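Local coordinates for protein ribose transcriptional regulator (Enterococcus faecium DO, PDB 4RK1) that binds ribose in its sugar-binding domain and, as a LacI-family repressor, probably regulates transcription by binding DNA, at residues F67-S72 / E81-Q86. Numbering follows the deposited sequence.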
ATOM      1  N   PHE B  67     -18.076  -7.704  10.990  1.00 24.97           N
ATOM      2  CA  PHE B  67     -16.655  -7.800  10.700  1.00 23.76           C
ATOM      3  C   PHE B  67     -16.342  -8.593   9.445  1.00 30.05           C
ATOM      4  O   PHE B  67     -17.051  -9.521   9.089  1.00 25.47           O
ATOM      5  CB  PHE B  67     -15.912  -8.440  11.870  1.00 25.74           C
ATOM      6  CG  PHE B  67     -15.968  -7.633  13.123  1.00 28.06           C
ATOM      7  CD1 PHE B  67     -17.092  -7.679  13.942  1.00 32.61           C
ATOM      8  CD2 PHE B  67     -14.913  -6.816  13.485  1.00 31.36           C
ATOM      9  CE1 PHE B  67     -17.155  -6.928  15.104  1.00 34.28           C
ATOM     10  CE2 PHE B  67     -14.974  -6.062  14.648  1.00 27.54           C
ATOM     11  CZ  PHE B  67     -16.092  -6.127  15.460  1.00 30.82           C
ATOM     12  N   ILE B  68     -15.257  -8.210   8.783  1.00 22.92           N
ATOM     13  CA  ILE B  68     -14.707  -8.964   7.681  1.00 24.55           C
ATOM     14  C   ILE B  68     -13.279  -9.282   8.078  1.00 25.03           C
ATOM     15  O   ILE B  68     -12.477  -8.384   8.295  1.00 25.82           O
ATOM     16  CB  ILE B  68     -14.762  -8.160   6.385  1.00 24.15           C
ATOM     17  CG1 ILE B  68     -16.223  -7.807   6.067  1.00 24.76           C
ATOM     18  CG2 ILE B  68     -14.118  -8.944   5.254  1.00 29.34           C
ATOM     19  CD1 ILE B  68     -16.390  -6.800   4.949  1.00 30.55           C
ATOM     20  N   ILE B  69     -12.982 -10.569   8.172  1.00 23.44           N
ATOM     21  CA  ILE B  69     -11.794 -11.060   8.841  1.00 23.78           C
ATOM     22  C   ILE B  69     -10.944 -11.852   7.863  1.00 25.76           C
ATOM     23  O   ILE B  69     -11.325 -12.951   7.440  1.00 26.39           O
ATOM     24  CB  ILE B  69     -12.185 -11.967  10.034  1.00 24.58           C
ATOM     25  CG1 ILE B  69     -13.110 -11.198  10.989  1.00 31.49           C
ATOM     26  CG2 ILE B  69     -10.935 -12.454  10.762  1.00 29.39           C
ATOM     27  CD1 ILE B  69     -13.636 -12.018  12.151  1.00 31.87           C
ATOM     28  N   ALA B  70      -9.791 -11.286   7.512  1.00 24.85           N
ATOM     29  CA  ALA B  70      -8.882 -11.875   6.543  1.00 21.93           C
ATOM     30  C   ALA B  70      -7.606 -12.415   7.189  1.00 28.09           C
ATOM     31  O   ALA B  70      -6.751 -12.968   6.495  1.00 30.32           O
ATOM     32  CB  ALA B  70      -8.523 -10.845   5.487  1.00 25.65           C
ATOM     33  N   THR B  71      -7.487 -12.267   8.505  1.00 25.84           N
ATOM     34  CA  THR B  71      -6.282 -12.675   9.236  1.00 25.29           C
ATOM     35  C   THR B  71      -6.544 -13.897  10.130  1.00 33.53           C
ATOM     36  O   THR B  71      -7.598 -14.001  10.751  1.00 29.25           O
ATOM     37  CB  THR B  71      -5.730 -11.508  10.102  1.00 29.43           C
ATOM     38  OG1 THR B  71      -4.693 -11.985  10.974  1.00 32.64           O
ATOM     39  CG2 THR B  71      -6.806 -10.877  10.946  1.00 31.03           C
ATOM     40  N   SER B  72      -5.570 -14.801  10.207  1.00 28.93           N
ATOM     41  CA  SER B  72      -5.610 -15.922  11.146  1.00 35.64           C
ATOM     42  C   SER B  72      -5.259 -15.520  12.586  1.00 37.16           C
ATOM     43  O   SER B  72      -5.362 -16.343  13.487  1.00 41.40           O
ATOM     44  CB  SER B  72      -4.646 -17.028  10.706  1.00 30.34           C
ATOM     45  OG  SER B  72      -3.297 -16.569  10.743  1.00 32.14           O
ATOM     46  N   GLU B  81     -16.425 -15.478  21.898  1.00 30.07           N
ATOM     47  CA  GLU B  81     -16.610 -14.658  23.090  1.00 26.76           C
ATOM     48  C   GLU B  81     -17.187 -13.285  22.770  1.00 34.34           C
ATOM     49  O   GLU B  81     -17.978 -12.748  23.539  1.00 31.98           O
ATOM     50  CB  GLU B  81     -15.276 -14.513  23.841  1.00 38.94           C
ATOM     51  CG  GLU B  81     -15.323 -13.617  25.073  1.00 40.04           C
ATOM     52  CD  GLU B  81     -16.297 -14.112  26.129  1.00 58.10           C
ATOM     53  OE1 GLU B  81     -16.455 -15.342  26.271  1.00 51.01           O
ATOM     54  OE2 GLU B  81     -16.902 -13.271  26.820  1.00 46.45           O
ATOM     55  N   ASN B  82     -16.808 -12.723  21.626  1.00 31.05           N
ATOM     56  CA  ASN B  82     -17.180 -11.353  21.310  1.00 26.36           C
ATOM     57  C   ASN B  82     -18.237 -11.238  20.219  1.00 27.34           C
ATOM     58  O   ASN B  82     -19.294 -10.639  20.432  1.00 31.11           O
ATOM     59  CB  ASN B  82     -15.918 -10.574  20.950  1.00 32.68           C
ATOM     60  CG  ASN B  82     -14.941 -10.495  22.115  1.00 35.42           C
ATOM     61  OD1 ASN B  82     -15.209  -9.820  23.106  1.00 32.87           O
ATOM     62  ND2 ASN B  82     -13.820 -11.193  22.013  1.00 35.34           N
ATOM     63  N   LEU B  83     -17.980 -11.815  19.051  1.00 25.68           N
ATOM     64  CA  LEU B  83     -18.905 -11.624  17.930  1.00 27.71           C
ATOM     65  C   LEU B  83     -20.207 -12.417  18.095  1.00 29.22           C
ATOM     66  O   LEU B  83     -21.314 -11.878  17.926  1.00 29.74           O
ATOM     67  CB  LEU B  83     -18.229 -11.971  16.612  1.00 27.27           C
ATOM     68  CG  LEU B  83     -16.899 -11.271  16.285  1.00 28.16           C
ATOM     69  CD1 LEU B  83     -16.558 -11.435  14.806  1.00 27.59           C
ATOM     70  CD2 LEU B  83     -16.917  -9.809  16.679  1.00 30.37           C
ATOM     71  N   LYS B  84     -20.075 -13.694  18.416  1.00 27.74           N
ATOM     72  CA  LYS B  84     -21.242 -14.562  18.509  1.00 30.77           C
ATOM     73  C   LYS B  84     -22.104 -14.198  19.716  1.00 28.17           C
ATOM     74  O   LYS B  84     -23.318 -14.014  19.587  1.00 29.65           O
ATOM     75  CB  LYS B  84     -20.816 -16.030  18.529  1.00 29.47           C
ATOM     76  CG  LYS B  84     -20.226 -16.453  17.195  1.00 29.61           C
ATOM     77  CD  LYS B  84     -20.041 -17.948  17.061  1.00 33.29           C
ATOM     78  CE  LYS B  84     -19.551 -18.270  15.654  1.00 34.92           C
ATOM     79  NZ  LYS B  84     -19.304 -19.714  15.432  1.00 28.65           N
ATOM     80  N   LYS B  85     -21.480 -14.042  20.876  1.00 28.47           N
ATOM     81  CA  LYS B  85     -22.216 -13.597  22.060  1.00 28.78           C
ATOM     82  C   LYS B  85     -22.967 -12.297  21.834  1.00 34.49           C
ATOM     83  O   LYS B  85     -24.071 -12.141  22.342  1.00 32.89           O
ATOM     84  CB  LYS B  85     -21.291 -13.434  23.266  1.00 29.15           C
ATOM     85  CG  LYS B  85     -20.845 -14.741  23.875  1.00 27.79           C
ATOM     86  CD  LYS B  85     -20.237 -14.525  25.256  1.00 30.66           C
ATOM     87  CE  LYS B  85     -19.774 -15.845  25.862  1.00 36.01           C
ATOM     88  NZ  LYS B  85     -19.253 -15.641  27.250  1.00 36.54           N
ATOM     89  N   GLN B  86     -22.382 -11.368  21.074  1.00 29.15           N
ATOM     90  CA  GLN B  86     -23.006 -10.057  20.878  1.00 31.21           C
ATOM     91  C   GLN B  86     -23.740  -9.917  19.558  1.00 29.38           C
ATOM     92  O   GLN B  86     -24.120  -8.806  19.191  1.00 35.19           O
ATOM     93  CB  GLN B  86     -21.968  -8.937  21.024  1.00 33.11           C
ATOM     94  CG  GLN B  86     -21.236  -8.939  22.363  1.00 39.24           C
ATOM     95  CD  GLN B  86     -22.179  -8.812  23.548  1.00 49.21           C
ATOM     96  OE1 GLN B  86     -23.196  -8.128  23.476  1.00 39.35           O
ATOM     97  NE2 GLN B  86     -21.844  -9.473  24.641  1.00 42.81           N
TER
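Leu83 lays its forked end against the Phe67 ring, and its CD2 methyl makes the closer contacts: CD2 lies 3.3 Å from Phe67 CE1, nearer than carbons usually come, so packing is tight at that point. Because CD2 is also 4.0 Å from Phe67 CZ and touches Phe67 CD1, that methyl follows one side of the ring from CD1 round to CZ, at a slant that is neither face-on nor edge-on. The second branch, Leu83 CD1, touches both the ring, at 3.9 Å from Phe67 CD1, and the end of Ile69. There Leu83 CD1 and Ile69 CD1 are 4.0 Å apart, the two side chains reaching toward each other tip to tip. Ile69 gets there with CG1 anti to its carbonyl carbon (chi1 -56°) and an extended outer bond (chi2 176°), which carries CD1 out to the helix. Phe67 and Ile69, two residues apart on strand 66-69, thus present the same face of the sheet to helix 76-84; strand and helix are the first two elements of a beta-alpha-beta unit completed by the parallel strand 90-93. This is the Rossmann-like architecture of the periplasmic-binding-protein fold. The contact is set back from the sugar pocket, with the Ile69 side chain about 12 Å from the bound ribose. No hydrogen bond crosses between the segments; the direct contact is apolar and buries 121 Å², both sides summed. Phe90 of the next strand touches both Ile69 and Leu83, and Thr60 of helix 55-61 touches Leu83.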